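Local coordinates for uncharacterized Thioredoxin-like protein (Aeropyrum pernix, PDB 3HA9) that is of unknown function but has a thioredoxin-like fold with a disulfide-forming cysteine pair, and may act as an oxidoreductase, at residues 38-43 with 137-142; 47-52 with 130-135; 56-61 with 150-155; 72-77 with 114-119. One frame throughout, in Å; residues are numbered along the deposited sequence.

How the contacts relate
Contacts 1 and 4 are sheet pairings on two seams of one mixed sheet: contact 4 is the buried one, parallel and rich in aliphatic side chains, whereas contact 1 is antiparallel and runs out into an exposed turn with polar bonds. Contacts 1 and 2 share strand 133-138, one at its end and the other at its approach, and W43 NE1 joins them through D132 OD1. Contact 2 carries the disulfide and mixes sulfur, a carboxylate and an aromatic face. Contact 3 is helix packing beside the sheet, almost wholly apolar, partly buried, and linked to contact 1 through L59, which packs on W43. F76 of contact 4 packs on I131 of contact 2.

Contact 1 (38-43 with 137-142); sequences DVVILW and MDKSSN
V40 and M137 form an antiparallel hydrogen-bonded pair on the seam between strands 39-45 and 133-138, at the start of the first strand and close to the end of the second. V40 N donates to M137 O, and M137 N donates to V40 O; both bonds are 2.9 Å long and almost straight, at 172° and 173°. The two side chains leave on the same face of the sheet, where V40 touches L32 and M137 touches F20.

Next to this pair, toward D38, a water lies between D38 O and K139 N, accepting from the latter at 3.0 Å. K139 also supplies the side-chain contact. Its methylene CE comes to 3.9 Å from V40 CG2, the methyl beside the backbone N of V40, and the two side chains cross at about a right angle. Bends at chi2 and chi4 (64°) carry the lysine over to the loop just before strand 39-45, where NZ donates to the carbonyl oxygens of V35 and G37.

Here, at the end of strand 133-138 in the central sheet of a thioredoxin-like fold, the chain folds back as a hairpin into strand 143-148. A type I turn from D138 to S141 makes the reversal, and S141 itself takes a left-handed backbone conformation. The D138 carboxylate braces the turn: its OD2 receives N142 ND2 at 2.9 Å on the syn lone pair, within the amide plane, while N142 N reaches OD1 at 2.9 Å from above the carboxylate plane.

Contact 2 (47-52 with 130-135); sequences AWCPSC and SIDYIV
D132 packs against S51 and C52 where the disulfide loop meets the approach to strand 133-138, and its side chain can be followed outward. CB lies 3.6 Å from C52 SG and also close to S51 OG. CG, set anti to the backbone N (chi1 -171°), continues past the same sulfur. There the carboxylate divides its work: OD2 takes a 2.7 Å hydrogen bond from S51 OG on its anti lone pair, while OD1 accepts from the indole NE1 of W43. With an alanine here, the S51 hydroxyl and the W43 indole would probably both lose their acceptor beside the disulfide.

I131 fills the other flank. Its CD1 sits 3.5 Å from C49 CB and lies over one face of the W48 six-membered ring, 4.0 Å from the centroid, a CH-pi contact displaced toward the rim. I131 O lies near both sulfurs, 3.2 Å from C52 SG. S130 OG receives D132 N, an ST turn that shapes this loop. A CxxC disulfide, C49 to C52, at the start of a helix and facing the loop before an antiparallel strand is consistent with a thioredoxin-type redox site.

Contact 3 (56-61 with 150-155); sequences ADLLDR and PSLGEL
L58 turns CG away from its carbonyl carbon (chi1 -63°) and L152 turns its own CG away from the backbone N (chi1 180°), and these two settings bring the leucines together between helices 52-65 and 152-161. L58 CD1 does most of the touching: it sits 3.6 Å from the backbone N of L152 and 3.8 Å from L152 CB, and it also meets L155 CD1 at 4.1 Å. One methyl thus seats itself against the first turn of the second helix, while L58 CD2 also touches L152 CB and CD1, the side chains crossing at a slant.

Nearer the surface the other methyl of L152 is used: CD2 comes to 3.5 Å from R61 NH2, with the two side chains crossing at about a right angle. This is a van der Waals contact of a methyl with the guanidinium group, not a polar bond, and the charge of the arginine is matched on its own helix, where NH1 meets D57 OD2 at 2.9 Å within the guanidinium plane.

The helix beginning at L152 is fixed by a capping box. E154 N donates to S151 OG at 3.2 Å, and S151 N donates to E154 OE2 at 2.9 Å, tying the ends of the turn to each other's side chains. On the inner side L59 reaches I41 and W43 of the sheet, and L155 reaches I134 and I136. Two helices packed together over one face of the central sheet, the first of them beginning at the disulfide, are a hallmark of the thioredoxin fold.

Contact 4 (72-77 with 114-119); sequences IAIDFW and IMVMDD
I72 and V116 touch on the buried seam between parallel strands 69-75 and 114-117, at one edge of the thioredoxin-like sheet, linked by a beta-alpha-beta crossover through helices 79-85 and 98-108. Four backbone bonds alternate from A73 N to I114 O through to D118 N and D75 O. I72 CG2 meets V116 CG2 at 3.7 Å, and I74 lies side by side with V116, its CG1 4.1 Å from V116 CB. I74 CG2 also rests 3.7 Å from D118 CB, which F76 CB, two residues further on, also approaches.

On the other face, the bend of M117 at chi3 (90°) swings CE to 3.8 Å from D75 OD2. F101 of helix 98-108 packs over this face, touching A73, D75, M115 and M117.

Further out, the D118 carboxylate is secured by the backbone N atoms of L122 and V123 at the start of helix 121-125, and F76 reaches I131. An alanine in place of D75 would probably leave W77 N without its acceptor and the turn after the strand freer to shift. That bond closes an Asx turn: W77 N donates to D75 OD1 at 2.9 Å, nearly along its C-O axis.

Contact 1 (38-43 with 137-142)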
loop_
_atom_site.group_PDB
_atom_site.type_symbol
_atom_site.label_atom_id
_atom_site.label_comp_id
_atom_site.label_asym_id
_atom_site.label_seq_id
_atom_site.Cartn_x
_atom_site.Cartn_y
_atom_site.Cartn_z
ATOM N N ASP A 38 -12.698 -5.553 -5.177
ATOM C CA ASP A 38 -12.295 -6.959 -5.283
ATOM C C ASP A 38 -10.768 -7.075 -5.262
ATOM O O ASP A 38 -10.210 -8.107 -4.893
ATOM C CB ASP A 38 -12.836 -7.590 -6.565
ATOM C CG ASP A 38 -14.296 -7.997 -6.451
ATOM O OD1 ASP A 38 -14.806 -8.137 -5.312
ATOM O OD2 ASP A 38 -14.937 -8.180 -7.510
ATOM N N VAL A 39 -10.108 -6.007 -5.688
ATOM C CA VAL A 39 -8.659 -5.984 -5.825
ATOM C C VAL A 39 -8.152 -4.802 -5.014
ATOM O O VAL A 39 -8.594 -3.676 -5.219
ATOM C CB VAL A 39 -8.265 -5.829 -7.306
ATOM C CG1 VAL A 39 -6.769 -5.661 -7.463
ATOM C CG2 VAL A 39 -8.762 -7.019 -8.107
ATOM N N VAL A 40 -7.222 -5.075 -4.098
ATOM C CA VAL A 40 -6.701 -4.048 -3.212
ATOM C C VAL A 40 -5.271 -3.766 -3.632
ATOM O O VAL A 40 -4.462 -4.683 -3.743
ATOM C CB VAL A 40 -6.781 -4.506 -1.743
ATOM C CG1 VAL A 40 -6.136 -3.468 -0.804
ATOM C CG2 VAL A 40 -8.246 -4.774 -1.344
ATOM N N ILE A 41 -4.968 -2.500 -3.918
ATOM C CA ILE A 41 -3.601 -2.111 -4.234
ATOM C C ILE A 41 -3.002 -1.282 -3.095
ATOM O O ILE A 41 -3.491 -0.190 -2.806
ATOM C CB ILE A 41 -3.532 -1.312 -5.579
ATOM C CG1 ILE A 41 -4.159 -2.135 -6.721
ATOM C CG2 ILE A 41 -2.078 -0.868 -5.854
ATOM C CD1 ILE A 41 -4.093 -1.474 -8.094
ATOM N N LEU A 42 -1.958 -1.815 -2.446
ATOM C CA LEU A 42 -1.211 -1.059 -1.447
ATOM C C LEU A 42 -0.081 -0.348 -2.172
ATOM O O LEU A 42 0.757 -0.989 -2.797
ATOM C CB LEU A 42 -0.644 -1.976 -0.346
ATOM C CG LEU A 42 -1.628 -2.901 0.368
ATOM C CD1 LEU A 42 -0.911 -3.585 1.552
ATOM C CD2 LEU A 42 -2.827 -2.118 0.870
ATOM N N TRP A 43 -0.085 0.980 -2.135
ATOM C CA TRP A 43 0.939 1.732 -2.832
ATOM C C TRP A 43 1.806 2.442 -1.795
ATOM O O TRP A 43 1.350 3.404 -1.170
ATOM C CB TRP A 43 0.287 2.750 -3.766
ATOM C CG TRP A 43 1.304 3.595 -4.495
ATOM C CD1 TRP A 43 2.567 3.224 -4.862
ATOM C CD2 TRP A 43 1.133 4.938 -4.928
ATOM N NE1 TRP A 43 3.201 4.265 -5.494
ATOM C CE2 TRP A 43 2.341 5.333 -5.549
ATOM C CE3 TRP A 43 0.083 5.865 -4.830
ATOM C CZ2 TRP A 43 2.531 6.620 -6.091
ATOM C CZ3 TRP A 43 0.272 7.163 -5.383
ATOM C CH2 TRP A 43 1.488 7.514 -6.011
ATOM N N MET A 137 -3.280 -7.357 -3.949
ATOM C CA MET A 137 -3.864 -8.520 -3.271
ATOM C C MET A 137 -5.335 -8.681 -3.658
ATOM O O MET A 137 -5.997 -7.705 -4.001
ATOM C CB MET A 137 -3.807 -8.337 -1.750
ATOM C CG MET A 137 -2.526 -8.783 -1.072
ATOM S SD MET A 137 -2.434 -8.208 0.673
ATOM C CE MET A 137 -3.949 -7.492 0.833
ATOM N N ASP A 138 -5.841 -9.910 -3.574
ATOM C CA ASP A 138 -7.285 -10.146 -3.646
ATOM C C ASP A 138 -7.872 -10.222 -2.227
ATOM O O ASP A 138 -7.144 -10.079 -1.257
ATOM C CB ASP A 138 -7.609 -11.385 -4.491
ATOM C CG ASP A 138 -7.114 -12.688 -3.860
ATOM O OD1 ASP A 138 -6.846 -12.739 -2.640
ATOM O OD2 ASP A 138 -7.000 -13.671 -4.612
ATOM N N LYS A 139 -9.182 -10.419 -2.083
ATOM C CA LYS A 139 -9.765 -10.387 -0.737
ATOM C C LYS A 139 -9.409 -11.589 0.159
ATOM O O LYS A 139 -9.568 -11.523 1.383
ATOM C CB LYS A 139 -11.279 -10.123 -0.779
ATOM C CG LYS A 139 -11.624 -8.659 -1.019
ATOM C CD LYS A 139 -11.207 -7.782 0.158
ATOM C CE LYS A 139 -11.568 -6.310 -0.072
ATOM N NZ LYS A 139 -13.054 -6.131 -0.165
ATOM N N SER A 140 -8.895 -12.657 -0.451
ATOM C CA SER A 140 -8.365 -13.810 0.285
ATOM C C SER A 140 -6.913 -13.595 0.742
ATOM O O SER A 140 -6.281 -14.491 1.326
ATOM C CB SER A 140 -8.463 -15.056 -0.593
ATOM O OG SER A 140 -9.823 -15.351 -0.866
ATOM N N SER A 141 -6.404 -12.395 0.500
ATOM C CA SER A 141 -5.014 -12.027 0.793
ATOM C C SER A 141 -3.981 -12.764 -0.060
ATOM O O SER A 141 -2.799 -12.781 0.287
ATOM C CB SER A 141 -4.682 -12.167 2.289
ATOM O OG SER A 141 -5.456 -11.274 3.084
ATOM N N ASN A 142 -4.393 -13.327 -1.193
ATOM C CA ASN A 142 -3.413 -13.784 -2.168
ATOM C C ASN A 142 -2.680 -12.595 -2.770
ATOM O O ASN A 142 -3.301 -11.594 -3.128
ATOM C CB ASN A 142 -4.069 -14.561 -3.304
ATOM C CG ASN A 142 -4.709 -15.836 -2.840
ATOM O OD1 ASN A 142 -4.063 -16.684 -2.222
ATOM N ND2 ASN A 142 -6.000 -15.982 -3.126
HETATM O O HOH W 1 -10.930 -10.496 -4.469
#

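Contact 2 (47-52 with 130-135)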
loop_
_atom_site.group_PDB
_atom_site.type_symbol
_atom_site.label_atom_id
_atom_site.label_comp_id
_atom_site.label_asym_id
_atom_site.label_seq_id
_atom_site.Cartn_x
_atom_site.Cartn_y
_atom_site.Cartn_z
ATOM N N ALA A 47 5.761 11.745 -0.708
ATOM C CA ALA A 47 5.268 12.882 -1.482
ATOM C C ALA A 47 6.337 13.490 -2.385
ATOM O O ALA A 47 6.020 14.074 -3.419
ATOM C CB ALA A 47 4.668 13.928 -0.565
ATOM N N TRP A 48 7.603 13.330 -2.010
ATOM C CA TRP A 48 8.728 13.839 -2.814
ATOM C C TRP A 48 9.303 12.847 -3.841
ATOM O O TRP A 48 10.200 13.180 -4.612
ATOM C CB TRP A 48 9.849 14.278 -1.865
ATOM C CG TRP A 48 10.360 13.162 -1.026
ATOM C CD1 TRP A 48 9.872 12.765 0.184
ATOM C CD2 TRP A 48 11.473 12.308 -1.307
ATOM N NE1 TRP A 48 10.588 11.699 0.657
ATOM C CE2 TRP A 48 11.585 11.403 -0.229
ATOM C CE3 TRP A 48 12.374 12.209 -2.371
ATOM C CZ2 TRP A 48 12.563 10.403 -0.186
ATOM C CZ3 TRP A 48 13.349 11.223 -2.325
ATOM C CH2 TRP A 48 13.442 10.338 -1.234
ATOM N N CYS A 49 8.783 11.628 -3.864
ATOM C CA CYS A 49 9.308 10.569 -4.728
ATOM C C CYS A 49 9.135 10.967 -6.205
ATOM O O CYS A 49 8.024 11.255 -6.627
ATOM C CB CYS A 49 8.586 9.244 -4.380
ATOM S SG CYS A 49 8.292 8.015 -5.724
ATOM N N PRO A 50 10.250 11.064 -6.971
ATOM C CA PRO A 50 10.141 11.495 -8.358
ATOM C C PRO A 50 9.218 10.630 -9.212
ATOM O O PRO A 50 8.389 11.176 -9.960
ATOM C CB PRO A 50 11.588 11.429 -8.862
ATOM C CG PRO A 50 12.406 11.722 -7.636
ATOM C CD PRO A 50 11.655 11.040 -6.512
ATOM N N SER A 51 9.353 9.308 -9.093
ATOM C CA SER A 51 8.603 8.353 -9.916
ATOM C C SER A 51 7.117 8.272 -9.547
ATOM O O SER A 51 6.282 7.823 -10.334
ATOM C CB SER A 51 9.253 6.965 -9.859
ATOM O OG SER A 51 9.117 6.396 -8.556
ATOM N N CYS A 52 6.791 8.730 -8.356
ATOM C CA CYS A 52 5.447 8.528 -7.830
ATOM C C CYS A 52 4.391 9.339 -8.565
ATOM O O CYS A 52 3.225 8.962 -8.575
ATOM C CB CYS A 52 5.406 8.799 -6.327
ATOM S SG CYS A 52 6.279 7.528 -5.379
ATOM N N SER A 130 11.332 0.008 -1.948
ATOM C CA SER A 130 11.571 1.367 -2.500
ATOM C C SER A 130 10.471 2.318 -2.067
ATOM O O SER A 130 9.511 1.895 -1.409
ATOM C CB SER A 130 11.594 1.317 -4.033
ATOM O OG SER A 130 10.269 1.152 -4.545
ATOM N N ILE A 131 10.616 3.593 -2.428
ATOM C CA ILE A 131 9.584 4.595 -2.142
ATOM C C ILE A 131 8.515 4.699 -3.240
ATOM O O ILE A 131 7.752 5.657 -3.271
ATOM C CB ILE A 131 10.211 5.998 -1.884
ATOM C CG1 ILE A 131 10.992 6.460 -3.112
ATOM C CG2 ILE A 131 11.102 5.962 -0.635
ATOM C CD1 ILE A 131 11.511 7.895 -3.009
ATOM N N ASP A 132 8.465 3.713 -4.131
ATOM C CA ASP A 132 7.392 3.621 -5.128
ATOM C C ASP A 132 7.171 2.134 -5.357
ATOM O O ASP A 132 7.632 1.550 -6.343
ATOM C CB ASP A 132 7.760 4.380 -6.417
ATOM C CG ASP A 132 6.598 4.493 -7.407
ATOM O OD1 ASP A 132 5.533 3.886 -7.178
ATOM O OD2 ASP A 132 6.769 5.161 -8.468
ATOM N N TYR A 133 6.448 1.521 -4.428
ATOM C CA TYR A 133 6.369 0.065 -4.369
ATOM C C TYR A 133 4.918 -0.331 -4.275
ATOM O O TYR A 133 4.155 0.278 -3.539
ATOM C CB TYR A 133 7.157 -0.440 -3.138
ATOM C CG TYR A 133 7.298 -1.955 -3.038
ATOM C CD1 TYR A 133 8.350 -2.621 -3.674
ATOM C CD2 TYR A 133 6.392 -2.709 -2.277
ATOM C CE1 TYR A 133 8.481 -4.000 -3.571
ATOM C CE2 TYR A 133 6.507 -4.109 -2.182
ATOM C CZ TYR A 133 7.562 -4.733 -2.826
ATOM O OH TYR A 133 7.693 -6.097 -2.749
ATOM N N ILE A 134 4.549 -1.371 -5.017
ATOM C CA ILE A 134 3.156 -1.765 -5.192
ATOM C C ILE A 134 2.965 -3.192 -4.683
ATOM O O ILE A 134 3.765 -4.076 -5.005
ATOM C CB ILE A 134 2.785 -1.685 -6.711
ATOM C CG1 ILE A 134 2.650 -0.219 -7.168
ATOM C CG2 ILE A 134 1.530 -2.516 -7.046
ATOM C CD1 ILE A 134 1.368 0.464 -6.701
ATOM N N VAL A 135 1.956 -3.404 -3.841
ATOM C CA VAL A 135 1.470 -4.763 -3.522
ATOM C C VAL A 135 0.014 -4.882 -3.978
ATOM O O VAL A 135 -0.841 -4.098 -3.552
ATOM C CB VAL A 135 1.558 -5.065 -2.009
ATOM C CG1 VAL A 135 1.090 -6.509 -1.707
ATOM C CG2 VAL A 135 2.980 -4.867 -1.525
#

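Contact 3 (56-61 with 150-155)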
loop_
_atom_site.group_PDB
_atom_site.type_symbol
_atom_site.label_atom_id
_atom_site.label_comp_id
_atom_site.label_asym_id
_atom_site.label_seq_id
_atom_site.Cartn_x
_atom_site.Cartn_y
_atom_site.Cartn_z
ATOM N N ALA A 56 1.086 7.659 -9.849
ATOM C CA ALA A 56 -0.237 8.181 -9.507
ATOM C C ALA A 56 -1.100 8.272 -10.770
ATOM O O ALA A 56 -2.280 7.922 -10.758
ATOM C CB ALA A 56 -0.127 9.545 -8.819
ATOM N N ASP A 57 -0.473 8.695 -11.860
ATOM C CA ASP A 57 -1.138 8.757 -13.173
ATOM C C ASP A 57 -1.732 7.393 -13.562
ATOM O O ASP A 57 -2.908 7.304 -13.929
ATOM C CB ASP A 57 -0.160 9.305 -14.217
ATOM C CG ASP A 57 -0.742 9.324 -15.634
ATOM O OD1 ASP A 57 -1.162 10.411 -16.090
ATOM O OD2 ASP A 57 -0.764 8.258 -16.297
ATOM N N LEU A 58 -0.939 6.332 -13.404
ATOM C CA LEU A 58 -1.391 4.975 -13.725
ATOM C C LEU A 58 -2.539 4.492 -12.860
ATOM O O LEU A 58 -3.510 3.945 -13.372
ATOM C CB LEU A 58 -0.238 3.975 -13.655
ATOM C CG LEU A 58 0.899 4.172 -14.641
ATOM C CD1 LEU A 58 1.739 2.898 -14.699
ATOM C CD2 LEU A 58 0.337 4.509 -16.032
ATOM N N LEU A 59 -2.413 4.680 -11.551
ATOM C CA LEU A 59 -3.457 4.273 -10.631
ATOM C C LEU A 59 -4.790 5.030 -10.841
ATOM O O LEU A 59 -5.867 4.471 -10.644
ATOM C CB LEU A 59 -2.937 4.396 -9.198
ATOM C CG LEU A 59 -1.758 3.470 -8.865
ATOM C CD1 LEU A 59 -1.177 3.814 -7.461
ATOM C CD2 LEU A 59 -2.202 2.014 -8.910
ATOM N N ASP A 60 -4.705 6.292 -11.256
ATOM C CA ASP A 60 -5.906 7.083 -11.576
ATOM C C ASP A 60 -6.686 6.440 -12.707
ATOM O O ASP A 60 -7.917 6.281 -12.642
ATOM C CB ASP A 60 -5.506 8.500 -12.012
ATOM C CG ASP A 60 -5.037 9.365 -10.867
ATOM O OD1 ASP A 60 -5.347 9.063 -9.695
ATOM O OD2 ASP A 60 -4.339 10.369 -11.147
ATOM N N ARG A 61 -5.958 6.073 -13.749
ATOM C CA ARG A 61 -6.582 5.489 -14.921
ATOM C C ARG A 61 -7.140 4.122 -14.599
ATOM O O ARG A 61 -8.249 3.800 -15.020
ATOM C CB ARG A 61 -5.588 5.423 -16.079
ATOM C CG ARG A 61 -5.304 6.798 -16.650
ATOM C CD ARG A 61 -3.890 6.899 -17.170
ATOM N NE ARG A 61 -3.702 6.092 -18.370
ATOM C CZ ARG A 61 -2.548 5.993 -19.017
ATOM N NH1 ARG A 61 -1.483 6.655 -18.584
ATOM N NH2 ARG A 61 -2.462 5.228 -20.090
ATOM N N PRO A 150 6.128 -1.090 -11.006
ATOM C CA PRO A 150 5.653 -1.921 -12.120
ATOM C C PRO A 150 5.139 -1.060 -13.273
ATOM O O PRO A 150 4.661 0.048 -13.044
ATOM C CB PRO A 150 4.488 -2.698 -11.501
ATOM C CG PRO A 150 4.030 -1.847 -10.360
ATOM C CD PRO A 150 5.284 -1.259 -9.804
ATOM N N SER A 151 5.231 -1.567 -14.501
ATOM C CA SER A 151 4.717 -0.845 -15.659
ATOM C C SER A 151 3.195 -0.951 -15.754
ATOM O O SER A 151 2.589 -1.801 -15.099
ATOM C CB SER A 151 5.335 -1.417 -16.929
ATOM O OG SER A 151 4.850 -2.732 -17.157
ATOM N N LEU A 152 2.582 -0.097 -16.581
ATOM C CA LEU A 152 1.133 -0.161 -16.820
ATOM C C LEU A 152 0.726 -1.537 -17.348
ATOM O O LEU A 152 -0.291 -2.094 -16.925
ATOM C CB LEU A 152 0.675 0.935 -17.804
ATOM C CG LEU A 152 -0.819 0.973 -18.144
ATOM C CD1 LEU A 152 -1.670 1.047 -16.877
ATOM C CD2 LEU A 152 -1.154 2.138 -19.094
ATOM N N GLY A 153 1.522 -2.060 -18.281
ATOM C CA GLY A 153 1.312 -3.387 -18.843
ATOM C C GLY A 153 1.268 -4.479 -17.789
ATOM O O GLY A 153 0.408 -5.367 -17.841
ATOM N N GLU A 154 2.188 -4.400 -16.821
ATOM C CA GLU A 154 2.255 -5.377 -15.731
ATOM C C GLU A 154 1.018 -5.293 -14.850
ATOM O O GLU A 154 0.414 -6.319 -14.521
ATOM C CB GLU A 154 3.516 -5.179 -14.888
ATOM C CG GLU A 154 4.803 -5.283 -15.660
ATOM C CD GLU A 154 6.014 -5.238 -14.767
ATOM O OE1 GLU A 154 6.401 -6.318 -14.266
ATOM O OE2 GLU A 154 6.590 -4.140 -14.572
ATOM N N LEU A 155 0.631 -4.068 -14.489
ATOM C CA LEU A 155 -0.545 -3.851 -13.651
ATOM C C LEU A 155 -1.815 -4.364 -14.347
ATOM O O LEU A 155 -2.602 -5.093 -13.745
ATOM C CB LEU A 155 -0.690 -2.365 -13.300
ATOM C CG LEU A 155 0.406 -1.718 -12.451
ATOM C CD1 LEU A 155 0.233 -0.193 -12.485
ATOM C CD2 LEU A 155 0.387 -2.228 -11.016
#

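Contact 4 (72-77 with 114-119)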
loop_
_atom_site.group_PDB
_atom_site.type_symbol
_atom_site.label_atom_id
_atom_site.label_comp_id
_atom_site.label_asym_id
_atom_site.label_seq_id
_atom_site.Cartn_x
_atom_site.Cartn_y
_atom_site.Cartn_z
ATOM N N ILE A 72 -4.947 1.978 -1.845
ATOM C CA ILE A 72 -4.590 2.507 -0.535
ATOM C C ILE A 72 -3.207 3.165 -0.668
ATOM O O ILE A 72 -2.219 2.465 -0.910
ATOM C CB ILE A 72 -4.600 1.422 0.560
ATOM C CG1 ILE A 72 -5.964 0.680 0.550
ATOM C CG2 ILE A 72 -4.264 2.042 1.912
ATOM C CD1 ILE A 72 -6.139 -0.411 1.601
ATOM N N ALA A 73 -3.161 4.499 -0.566
ATOM C CA ALA A 73 -1.902 5.249 -0.653
ATOM C C ALA A 73 -1.264 5.253 0.712
ATOM O O ALA A 73 -1.863 5.740 1.667
ATOM C CB ALA A 73 -2.135 6.680 -1.147
ATOM N N ILE A 74 -0.056 4.692 0.809
ATOM C CA ILE A 74 0.607 4.513 2.106
ATOM C C ILE A 74 1.870 5.350 2.076
ATOM O O ILE A 74 2.843 4.959 1.438
ATOM C CB ILE A 74 0.975 3.040 2.405
ATOM C CG1 ILE A 74 -0.276 2.174 2.446
ATOM C CG2 ILE A 74 1.743 2.957 3.763
ATOM C CD1 ILE A 74 -0.018 0.640 2.511
ATOM N N ASP A 75 1.851 6.492 2.764
ATOM C CA ASP A 75 3.035 7.344 2.807
ATOM C C ASP A 75 3.804 6.892 4.025
ATOM O O ASP A 75 3.328 7.058 5.156
ATOM C CB ASP A 75 2.629 8.827 2.928
ATOM C CG ASP A 75 3.821 9.784 2.856
ATOM O OD1 ASP A 75 4.961 9.367 3.136
ATOM O OD2 ASP A 75 3.605 10.971 2.509
ATOM N N PHE A 76 4.981 6.303 3.797
ATOM C CA PHE A 76 5.780 5.796 4.903
ATOM C C PHE A 76 6.933 6.723 5.243
ATOM O O PHE A 76 7.802 6.371 6.057
ATOM C CB PHE A 76 6.246 4.334 4.648
ATOM C CG PHE A 76 7.265 4.167 3.535
ATOM C CD1 PHE A 76 8.641 4.176 3.812
ATOM C CD2 PHE A 76 6.845 3.918 2.234
ATOM C CE1 PHE A 76 9.584 3.958 2.798
ATOM C CE2 PHE A 76 7.772 3.701 1.210
ATOM C CZ PHE A 76 9.146 3.714 1.500
ATOM N N TRP A 77 6.946 7.918 4.637
ATOM C CA TRP A 77 8.052 8.841 4.864
ATOM C C TRP A 77 7.762 9.671 6.128
ATOM O O TRP A 77 7.511 10.874 6.076
ATOM C CB TRP A 77 8.324 9.697 3.614
ATOM C CG TRP A 77 9.722 10.263 3.638
ATOM C CD1 TRP A 77 10.086 11.522 3.994
ATOM C CD2 TRP A 77 10.925 9.554 3.349
ATOM N NE1 TRP A 77 11.455 11.659 3.913
ATOM C CE2 TRP A 77 11.991 10.463 3.513
ATOM C CE3 TRP A 77 11.205 8.244 2.931
ATOM C CZ2 TRP A 77 13.321 10.099 3.312
ATOM C CZ3 TRP A 77 12.544 7.883 2.719
ATOM C CH2 TRP A 77 13.579 8.819 2.910
ATOM N N ILE A 114 -8.024 5.615 -0.177
ATOM C CA ILE A 114 -7.757 5.650 1.256
ATOM C C ILE A 114 -6.319 6.145 1.425
ATOM O O ILE A 114 -5.447 5.727 0.688
ATOM C CB ILE A 114 -7.946 4.226 1.854
ATOM C CG1 ILE A 114 -9.376 3.721 1.588
ATOM C CG2 ILE A 114 -7.596 4.175 3.356
ATOM C CD1 ILE A 114 -9.593 2.252 1.953
ATOM N N MET A 115 -6.082 7.042 2.375
ATOM C CA MET A 115 -4.733 7.562 2.628
ATOM C C MET A 115 -4.265 7.075 4.010
ATOM O O MET A 115 -4.984 7.165 5.007
ATOM C CB MET A 115 -4.683 9.101 2.528
ATOM C CG MET A 115 -4.727 9.698 1.070
ATOM S SD MET A 115 -4.882 11.509 1.093
ATOM C CE MET A 115 -6.620 11.736 1.353
ATOM N N VAL A 116 -3.051 6.538 4.060
ATOM C CA VAL A 116 -2.514 5.931 5.275
ATOM C C VAL A 116 -1.102 6.457 5.443
ATOM O O VAL A 116 -0.407 6.638 4.458
ATOM C CB VAL A 116 -2.475 4.367 5.127
ATOM C CG1 VAL A 116 -1.612 3.709 6.165
ATOM C CG2 VAL A 116 -3.894 3.789 5.201
ATOM N N MET A 117 -0.692 6.740 6.673
ATOM C CA MET A 117 0.719 7.032 6.926
ATOM C C MET A 117 1.273 5.890 7.775
ATOM O O MET A 117 0.606 5.431 8.726
ATOM C CB MET A 117 0.907 8.419 7.571
ATOM C CG MET A 117 0.424 9.628 6.710
ATOM S SD MET A 117 1.086 11.275 7.171
ATOM C CE MET A 117 2.554 11.296 6.127
ATOM N N ASP A 118 2.440 5.372 7.392
ATOM C CA ASP A 118 3.023 4.202 8.060
ATOM C C ASP A 118 4.199 4.606 8.913
ATOM O O ASP A 118 4.981 5.475 8.539
ATOM C CB ASP A 118 3.490 3.192 7.007
ATOM C CG ASP A 118 4.138 1.947 7.611
ATOM O OD1 ASP A 118 3.543 1.336 8.510
ATOM O OD2 ASP A 118 5.221 1.549 7.116
ATOM N N ASP A 119 4.338 3.924 10.045
ATOM C CA ASP A 119 5.444 4.160 10.964
ATOM C C ASP A 119 6.630 3.215 10.724
ATOM O O ASP A 119 7.522 3.132 11.565
ATOM C CB ASP A 119 4.944 4.053 12.415
ATOM C CG ASP A 119 4.460 2.648 12.781
ATOM O OD1 ASP A 119 4.474 1.743 11.938
ATOM O OD2 ASP A 119 4.052 2.450 13.943
#